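Local structure of DNA gyrase, B subunit, truncated (Myxococcus xanthus, 3CWV) at residues D235-Q240 and V304-P309; C241-C246 and L300-A305; K270-A275 and E330-Q335. The protein probably serves as the ATP-binding subunit of a type II topoisomerase that breaks, passes and rejoins double-stranded DNA. One frame throughout, in Å; residues are numbered along the deposited sequence.

In the fold
All three contacts lie in the S5-like transducer domain, where two helices pack on a mixed sheet. Contacts 1 and 2 are successive parts of one antiparallel ladder between strand 237-245 and strand 300-307. Their centres are about 16 Å apart, and they share Val304 and Ala305. Contact 3 joins helix 267-284 to helix 328-345, with its centre about 13 Å from that of contact 1 and 15 Å from that of contact 2. The four elements used come in the order 237-245, 267-284, 300-307, 328-345, so the segments of contact 3 alternate with those of the ladder. Val272 of contact 3 touches Val304 and Cys241, so the helix layer packs directly on the sheet. In GyrB relatives this domain connects the ATPase site to the rest of the enzyme.

Contact 1: D235-Q240 and V304-P309; sequences DGLRVQ and VAVSGP
Gln240 and Ala305 are a hydrogen-bonded pair of an antiparallel ladder in the sheet of the S5-like transducer domain. Strands 237-245 and 300-307 lie side by side in it. Each residue gives its N-H to the carbonyl oxygen of the other. Gln240 N is 2.9 Å from Ala305 O, and both bonds are nearly straight. The next hydrogen-bonded pair is Arg238 with Ser307. Its bonds are more bent, with an angle of 145° at the hydrogen between Ser307 N and Arg238 O. Arg238 O also receives a CA-H contact from Val306 CA at 3.2 Å.

Val239 and Val306 stand between these pairs and point to the other face of the sheet. Val239 CG2 meets Val306 CG2 at 4.0 Å. Val306 also touches His268 of helix 267-284.

On the face of Gln240, Ala305 and Ser307 a water joins the strands. Ser307 OG sits between its backbone N and carbonyl carbon (chi1 71°). This places Ser307 OG 3.0 Å from the water. The water is also bonded to Arg238 O, at 3.1 Å, and to Gln240 OE1. The Ala305 methyl lies beside Gln240 O. The extended Arg238 chain reaches Asp231 and forms a salt bridge through NH2. Its guanidinium is covered on one face by Gln240 NE2, which lies 3.3 Å above the plane and over its centre.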
loop_
_atom_site.group_PDB
_atom_site.type_symbol
_atom_site.label_atom_id
_atom_site.label_comp_id
_atom_site.label_asym_id
_atom_site.label_seq_id
_atom_site.Cartn_x
_atom_site.Cartn_y
_atom_site.Cartn_z
ATOM N N ASP A 235 -15.772 9.538 -9.122
ATOM C CA ASP A 235 -14.893 10.523 -9.697
ATOM C C ASP A 235 -13.455 10.008 -9.839
ATOM O O ASP A 235 -12.518 10.721 -9.501
ATOM C CB ASP A 235 -14.901 11.808 -8.844
ATOM C CG ASP A 235 -14.633 13.028 -9.669
ATOM O OD1 ASP A 235 -15.143 13.071 -10.817
ATOM O OD2 ASP A 235 -13.907 13.930 -9.196
ATOM N N GLY A 236 -13.287 8.777 -10.336
ATOM C CA GLY A 236 -11.955 8.220 -10.585
ATOM C C GLY A 236 -11.264 7.590 -9.377
ATOM O O GLY A 236 -10.132 7.093 -9.493
ATOM N N LEU A 237 -11.957 7.602 -8.236
ATOM C CA LEU A 237 -11.424 7.168 -6.944
ATOM C C LEU A 237 -12.109 5.877 -6.536
ATOM O O LEU A 237 -13.338 5.840 -6.455
ATOM C CB LEU A 237 -11.728 8.220 -5.866
ATOM C CG LEU A 237 -11.062 9.596 -5.983
ATOM C CD1 LEU A 237 -11.270 10.377 -4.717
ATOM C CD2 LEU A 237 -9.577 9.453 -6.263
ATOM N N ARG A 238 -11.330 4.839 -6.233
ATOM C CA ARG A 238 -11.895 3.587 -5.765
ATOM C C ARG A 238 -11.983 3.537 -4.251
ATOM O O ARG A 238 -11.029 3.844 -3.546
ATOM C CB ARG A 238 -11.096 2.399 -6.290
ATOM C CG ARG A 238 -11.666 1.064 -5.846
ATOM C CD ARG A 238 -10.713 -0.072 -6.248
ATOM N NE ARG A 238 -11.335 -1.390 -6.145
ATOM C CZ ARG A 238 -10.704 -2.538 -6.405
ATOM N NH1 ARG A 238 -9.420 -2.537 -6.768
ATOM N NH2 ARG A 238 -11.350 -3.690 -6.288
ATOM N N VAL A 239 -13.140 3.150 -3.745
ATOM C CA VAL A 239 -13.334 3.059 -2.309
ATOM C C VAL A 239 -13.651 1.605 -2.016
ATOM O O VAL A 239 -14.545 1.039 -2.635
ATOM C CB VAL A 239 -14.480 3.955 -1.854
ATOM C CG1 VAL A 239 -14.758 3.781 -0.354
ATOM C CG2 VAL A 239 -14.170 5.426 -2.190
ATOM N N GLN A 240 -12.863 0.993 -1.132
ATOM C CA GLN A 240 -13.051 -0.405 -0.736
ATOM C C GLN A 240 -13.184 -0.412 0.771
ATOM O O GLN A 240 -12.425 0.249 1.480
ATOM C CB GLN A 240 -11.854 -1.257 -1.137
ATOM C CG GLN A 240 -11.551 -1.280 -2.626
ATOM C CD GLN A 240 -10.185 -1.867 -2.919
ATOM O OE1 GLN A 240 -9.165 -1.161 -2.905
ATOM N NE2 GLN A 240 -10.154 -3.172 -3.191
ATOM N N VAL A 304 -11.079 0.782 5.729
ATOM C CA VAL A 304 -11.544 1.685 4.679
ATOM C C VAL A 304 -10.338 2.177 3.850
ATOM O O VAL A 304 -9.463 2.832 4.382
ATOM C CB VAL A 304 -12.268 2.924 5.282
ATOM C CG1 VAL A 304 -12.688 3.876 4.156
ATOM C CG2 VAL A 304 -13.486 2.511 6.176
ATOM N N ALA A 305 -10.293 1.854 2.556
ATOM C CA ALA A 305 -9.147 2.176 1.711
ATOM C C ALA A 305 -9.638 2.935 0.484
ATOM O O ALA A 305 -10.517 2.455 -0.232
ATOM C CB ALA A 305 -8.416 0.888 1.251
ATOM N N VAL A 306 -9.078 4.120 0.254
ATOM C CA VAL A 306 -9.396 4.854 -0.979
ATOM C C VAL A 306 -8.151 4.862 -1.839
ATOM O O VAL A 306 -7.045 4.816 -1.330
ATOM C CB VAL A 306 -9.959 6.280 -0.686
ATOM C CG1 VAL A 306 -8.928 7.141 0.047
ATOM C CG2 VAL A 306 -10.459 6.965 -1.986
ATOM N N SER A 307 -8.308 4.843 -3.155
ATOM C CA SER A 307 -7.131 4.873 -3.986
ATOM C C SER A 307 -7.476 5.681 -5.240
ATOM O O SER A 307 -8.657 5.819 -5.560
ATOM C CB SER A 307 -6.705 3.437 -4.334
ATOM O OG SER A 307 -7.617 2.821 -5.253
ATOM N N GLY A 308 -6.465 6.216 -5.921
ATOM C CA GLY A 308 -6.692 7.010 -7.123
ATOM C C GLY A 308 -5.379 7.671 -7.544
ATOM O O GLY A 308 -4.333 7.441 -6.917
ATOM N N PRO A 309 -5.427 8.525 -8.583
ATOM C CA PRO A 309 -4.202 9.221 -9.006
ATOM C C PRO A 309 -3.555 9.927 -7.799
ATOM O O PRO A 309 -4.280 10.532 -6.992
ATOM C CB PRO A 309 -4.721 10.244 -10.027
ATOM C CG PRO A 309 -5.979 9.572 -10.608
ATOM C CD PRO A 309 -6.604 8.903 -9.395
HETATM O O HOH W 1 -9.080 1.471 -3.033
#

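Contact 2: C241-C246 and L300-A305; sequences CALQWC and LTAIVA
Ala242 pairs with Ile303 and Gln244 with Thr301 through backbone hydrogen bonds, as strands 241-245 and 300-305 run antiparallel at 173° in the sheet of the S5-like transducer domain. Ala242 N is 2.9 Å from Ile303 O, and Thr301 N is 2.8 Å from Gln244 O. The non-hydrogen-bonded pairs are Cys241 with Val304, Leu243 with Ala302 and Trp245 with Leu300. Their side chains share one face, where Cys241, Leu243 and Trp245 meet helix 267-284. On the other face Ile303 packs on Trp212 of helix 208-217.

Leu300 carries much of the side-chain contact. Its CG is anti to the backbone N (chi1 -180°), which brings CD1 over a face of the Trp245 indole. This is a CH-pi contact: Leu300 CD1 lies 3.9 Å from the centroid of the Trp245 five-membered ring, 15° off the ring normal. Leu300 CB approaches Trp245 NE1 at 3.7 Å. Leu300 CD1 also meets Leu243 CB at 3.8 Å. The indole is also held by a hydrogen bond from NE1 to Val296 O. With the indole of Trp245 cut back to an alanine, Leu300 is likely to lose the flat surface it rests on, and Val296 O its NE1 partner.

Further along, Cys241 SG touches Val304 CG2 at 4.1 Å. The Gln244 side chain bends at chi2, and its amide turns to the carbonyl of the next residue. Its NE2 is also bonded to His224 O. Gln244 NE2 donates to Trp245 O at 3.0 Å, approaching from above the carbonyl plane and not along a lone pair.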
loop_
_atom_site.group_PDB
_atom_site.type_symbol
_atom_site.label_atom_id
_atom_site.label_comp_id
_atom_site.label_asym_id
_atom_site.label_seq_id
_atom_site.Cartn_x
_atom_site.Cartn_y
_atom_site.Cartn_z
ATOM N N CYS A 241 -14.154 -1.157 1.272
ATOM C CA CYS A 241 -14.466 -1.122 2.669
ATOM C C CYS A 241 -14.868 -2.528 3.151
ATOM O O CYS A 241 -15.490 -3.293 2.407
ATOM C CB CYS A 241 -15.603 -0.115 2.871
ATOM S SG CYS A 241 -16.199 -0.040 4.506
ATOM N N ALA A 242 -14.483 -2.872 4.378
ATOM C CA ALA A 242 -14.936 -4.134 5.008
ATOM C C ALA A 242 -15.257 -3.881 6.472
ATOM O O ALA A 242 -14.508 -3.188 7.156
ATOM C CB ALA A 242 -13.876 -5.213 4.894
ATOM N N LEU A 243 -16.358 -4.458 6.961
ATOM C CA LEU A 243 -16.717 -4.336 8.374
ATOM C C LEU A 243 -17.043 -5.720 8.959
ATOM O O LEU A 243 -17.760 -6.510 8.351
ATOM C CB LEU A 243 -17.918 -3.392 8.573
ATOM C CG LEU A 243 -17.788 -1.944 8.065
ATOM C CD1 LEU A 243 -18.389 -1.826 6.669
ATOM C CD2 LEU A 243 -18.522 -1.001 9.007
ATOM N N GLN A 244 -16.541 -5.981 10.153
ATOM C CA GLN A 244 -16.697 -7.286 10.774
ATOM C C GLN A 244 -16.853 -7.104 12.274
ATOM O O GLN A 244 -15.936 -6.617 12.937
ATOM C CB GLN A 244 -15.475 -8.180 10.478
ATOM C CG GLN A 244 -15.527 -9.544 11.185
ATOM C CD GLN A 244 -16.654 -10.402 10.656
ATOM O OE1 GLN A 244 -16.664 -10.759 9.488
ATOM N NE2 GLN A 244 -17.631 -10.701 11.507
ATOM N N TRP A 245 -18.024 -7.490 12.789
ATOM C CA TRP A 245 -18.322 -7.435 14.206
ATOM C C TRP A 245 -18.075 -8.782 14.854
ATOM O O TRP A 245 -18.361 -9.825 14.270
ATOM C CB TRP A 245 -19.772 -7.026 14.446
ATOM C CG TRP A 245 -20.032 -5.562 14.306
ATOM C CD1 TRP A 245 -19.901 -4.607 15.272
ATOM C CD2 TRP A 245 -20.492 -4.887 13.137
ATOM N NE1 TRP A 245 -20.263 -3.380 14.781
ATOM C CE2 TRP A 245 -20.620 -3.523 13.464
ATOM C CE3 TRP A 245 -20.802 -5.301 11.839
ATOM C CZ2 TRP A 245 -21.042 -2.570 12.543
ATOM C CZ3 TRP A 245 -21.228 -4.349 10.924
ATOM C CH2 TRP A 245 -21.338 -3.001 11.284
ATOM N N CYS A 246 -17.526 -8.730 16.061
ATOM C CA CYS A 246 -17.240 -9.896 16.873
ATOM C C CYS A 246 -17.783 -9.578 18.257
ATOM O O CYS A 246 -18.060 -8.421 18.558
ATOM C CB CYS A 246 -15.737 -10.156 16.939
ATOM S SG CYS A 246 -14.970 -10.498 15.333
ATOM N N LEU A 300 -16.165 -4.027 16.561
ATOM C CA LEU A 300 -15.971 -3.829 15.115
ATOM C C LEU A 300 -14.501 -3.796 14.687
ATOM O O LEU A 300 -13.698 -3.039 15.241
ATOM C CB LEU A 300 -16.643 -2.534 14.635
ATOM C CG LEU A 300 -16.533 -2.192 13.139
ATOM C CD1 LEU A 300 -17.038 -3.338 12.263
ATOM C CD2 LEU A 300 -17.259 -0.910 12.799
ATOM N N THR A 301 -14.166 -4.619 13.699
ATOM C CA THR A 301 -12.940 -4.457 12.935
ATOM C C THR A 301 -13.390 -3.913 11.572
ATOM O O THR A 301 -14.128 -4.576 10.838
ATOM C CB THR A 301 -12.155 -5.784 12.787
ATOM O OG1 THR A 301 -11.787 -6.282 14.081
ATOM C CG2 THR A 301 -10.871 -5.599 11.942
ATOM N N ALA A 302 -12.970 -2.685 11.258
ATOM C CA ALA A 302 -13.360 -2.025 10.009
ATOM C C ALA A 302 -12.112 -1.532 9.262
ATOM O O ALA A 302 -11.137 -1.064 9.871
ATOM C CB ALA A 302 -14.321 -0.857 10.295
ATOM N N ILE A 303 -12.138 -1.679 7.942
ATOM C CA ILE A 303 -11.043 -1.231 7.099
ATOM C C ILE A 303 -11.643 -0.407 5.960
ATOM O O ILE A 303 -12.609 -0.843 5.317
ATOM C CB ILE A 303 -10.258 -2.426 6.500
ATOM C CG1 ILE A 303 -9.788 -3.394 7.602
ATOM C CG2 ILE A 303 -9.057 -1.919 5.669
ATOM C CD1 ILE A 303 -9.306 -4.723 7.084
ATOM N N VAL A 304 -11.079 0.782 5.729
ATOM C CA VAL A 304 -11.544 1.685 4.679
ATOM C C VAL A 304 -10.338 2.177 3.850
ATOM O O VAL A 304 -9.463 2.832 4.382
ATOM C CB VAL A 304 -12.268 2.924 5.282
ATOM C CG1 VAL A 304 -12.688 3.876 4.156
ATOM C CG2 VAL A 304 -13.486 2.511 6.176
ATOM N N ALA A 305 -10.293 1.854 2.556
ATOM C CA ALA A 305 -9.147 2.176 1.711
ATOM C C ALA A 305 -9.638 2.935 0.484
ATOM O O ALA A 305 -10.517 2.455 -0.232
ATOM C CB ALA A 305 -8.416 0.888 1.251
HETATM O O HOH W 2 -13.744 -7.301 15.285
#

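Contact 3: K270-A275 and E330-Q335; sequences KGVTQA and EAIRKQ
Ile332 packs on the backbone of Gly271 where two helices of the S5-like transducer domain cross. The segments 270-275 and 330-335 belong to helices 267-284 and 328-345. Their axes come within 7.5 Å, at a crossing angle of -35°. So close an approach is possible because Gly271 has no side chain facing Ile332.

The apolar contacts come first. Ile332 CG2 rests 3.6 Å from Gly271 C. Ile332 CG2 meets Val272 CG2 at 3.9 Å, methyl against methyl. Ile332 also touches Phe232 of strand 228-234, which ties this crossing to the sheet. The aliphatic part of Arg333 lies alongside the other helix. Arg333 CG is 3.7 Å from Ala275 N, and Arg333 CD is 4.1 Å from Gln274 CB. Ala275 packs further on Leu336 and Phe340.

One CA-H contact also spans the helices. Arg333 CA lies 3.6 Å from Gly271 O, an oxygen that also accepts the helical bond from Ala275 N.

A salt bridge forms within segment 330-335. The Arg333 chain bends at chi3 (55°), which turns its guanidinium back toward Glu330, one turn earlier. Two nitrogens then grip the carboxylate side-on and restrain the rotation of both groups. Arg333 NE bonds Glu330 OE1 at 2.8 Å. Arg333 NH1 meets the syn lone pair of Glu330 OE2 at 3.0 Å.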
loop_
_atom_site.group_PDB
_atom_site.type_symbol
_atom_site.label_atom_id
_atom_site.label_comp_id
_atom_site.label_asym_id
_atom_site.label_seq_id
_atom_site.Cartn_x
_atom_site.Cartn_y
_atom_site.Cartn_z
ATOM N N LYS A 270 -15.107 9.016 7.417
ATOM C CA LYS A 270 -16.326 9.692 7.830
ATOM C C LYS A 270 -17.508 9.417 6.905
ATOM O O LYS A 270 -18.632 9.303 7.368
ATOM C CB LYS A 270 -16.105 11.200 7.983
ATOM C CG LYS A 270 -15.643 11.596 9.388
ATOM C CD LYS A 270 -16.804 12.028 10.286
ATOM C CE LYS A 270 -17.388 13.361 9.809
ATOM N NZ LYS A 270 -18.064 14.145 10.894
ATOM N N GLY A 271 -17.271 9.299 5.608
ATOM C CA GLY A 271 -18.340 8.881 4.705
ATOM C C GLY A 271 -18.977 7.566 5.154
ATOM O O GLY A 271 -20.216 7.400 5.125
ATOM N N VAL A 272 -18.133 6.627 5.571
ATOM C CA VAL A 272 -18.590 5.291 5.935
ATOM C C VAL A 272 -19.318 5.329 7.264
ATOM O O VAL A 272 -20.396 4.780 7.389
ATOM C CB VAL A 272 -17.440 4.239 5.968
ATOM C CG1 VAL A 272 -17.962 2.846 6.479
ATOM C CG2 VAL A 272 -16.811 4.081 4.569
ATOM N N THR A 273 -18.732 5.967 8.265
ATOM C CA THR A 273 -19.324 5.928 9.580
ATOM C C THR A 273 -20.628 6.731 9.605
ATOM O O THR A 273 -21.588 6.339 10.276
ATOM C CB THR A 273 -18.375 6.438 10.658
ATOM O OG1 THR A 273 -18.074 7.813 10.409
ATOM C CG2 THR A 273 -17.079 5.621 10.671
ATOM N N GLN A 274 -20.678 7.824 8.848
ATOM C CA GLN A 274 -21.900 8.613 8.760
ATOM C C GLN A 274 -23.012 7.833 8.081
ATOM O O GLN A 274 -24.180 7.898 8.506
ATOM C CB GLN A 274 -21.651 9.959 8.063
ATOM C CG GLN A 274 -20.858 10.950 8.955
ATOM C CD GLN A 274 -21.615 11.338 10.239
ATOM O OE1 GLN A 274 -21.290 10.881 11.344
ATOM N NE2 GLN A 274 -22.641 12.166 10.084
ATOM N N ALA A 275 -22.656 7.093 7.034
ATOM C CA ALA A 275 -23.608 6.239 6.327
ATOM C C ALA A 275 -24.170 5.140 7.240
ATOM O O ALA A 275 -25.369 4.876 7.218
ATOM C CB ALA A 275 -22.956 5.629 5.079
ATOM N N GLU A 330 -19.361 13.066 1.384
ATOM C CA GLU A 330 -20.772 13.030 1.004
ATOM C C GLU A 330 -21.045 12.042 -0.111
ATOM O O GLU A 330 -22.077 11.389 -0.094
ATOM C CB GLU A 330 -21.299 14.414 0.634
ATOM C CG GLU A 330 -22.050 15.070 1.772
ATOM C CD GLU A 330 -23.191 14.197 2.286
ATOM O OE1 GLU A 330 -23.195 13.892 3.494
ATOM O OE2 GLU A 330 -24.064 13.806 1.480
ATOM N N ALA A 331 -20.132 11.938 -1.075
ATOM C CA ALA A 331 -20.244 10.936 -2.156
ATOM C C ALA A 331 -20.307 9.507 -1.639
ATOM O O ALA A 331 -21.089 8.702 -2.153
ATOM C CB ALA A 331 -19.104 11.059 -3.120
ATOM N N ILE A 332 -19.456 9.195 -0.654
ATOM C CA ILE A 332 -19.439 7.882 0.014
ATOM C C ILE A 332 -20.707 7.673 0.835
ATOM O O ILE A 332 -21.327 6.613 0.736
ATOM C CB ILE A 332 -18.222 7.741 0.950
ATOM C CG1 ILE A 332 -16.914 7.726 0.142
ATOM C CG2 ILE A 332 -18.315 6.479 1.836
ATOM C CD1 ILE A 332 -15.696 7.716 1.034
ATOM N N ARG A 333 -21.089 8.678 1.628
ATOM C CA ARG A 333 -22.286 8.574 2.454
ATOM C C ARG A 333 -23.530 8.326 1.614
ATOM O O ARG A 333 -24.323 7.444 1.946
ATOM C CB ARG A 333 -22.495 9.787 3.368
ATOM C CG ARG A 333 -23.562 9.528 4.468
ATOM C CD ARG A 333 -24.208 10.810 4.996
ATOM N NE ARG A 333 -24.783 11.588 3.902
ATOM C CZ ARG A 333 -25.906 11.277 3.256
ATOM N NH1 ARG A 333 -26.324 12.042 2.261
ATOM N NH2 ARG A 333 -26.611 10.199 3.590
ATOM N N LYS A 334 -23.672 9.062 0.511
ATOM C CA LYS A 334 -24.799 8.882 -0.398
ATOM C C LYS A 334 -24.821 7.517 -1.059
ATOM O O LYS A 334 -25.892 6.928 -1.230
ATOM C CB LYS A 334 -24.831 9.972 -1.477
ATOM C CG LYS A 334 -25.347 11.298 -0.966
ATOM C CD LYS A 334 -25.024 12.447 -1.916
ATOM C CE LYS A 334 -25.371 13.783 -1.268
ATOM N NZ LYS A 334 -25.305 14.877 -2.264
ATOM N N GLN A 335 -23.653 7.022 -1.450
ATOM C CA GLN A 335 -23.556 5.692 -2.030
ATOM C C GLN A 335 -23.899 4.610 -1.006
ATOM O O GLN A 335 -24.607 3.650 -1.323
ATOM C CB GLN A 335 -22.138 5.437 -2.561
ATOM C CG GLN A 335 -21.935 4.067 -3.230
ATOM C CD GLN A 335 -22.396 4.047 -4.670
ATOM O OE1 GLN A 335 -22.781 5.078 -5.220
ATOM N NE2 GLN A 335 -22.333 2.877 -5.297
#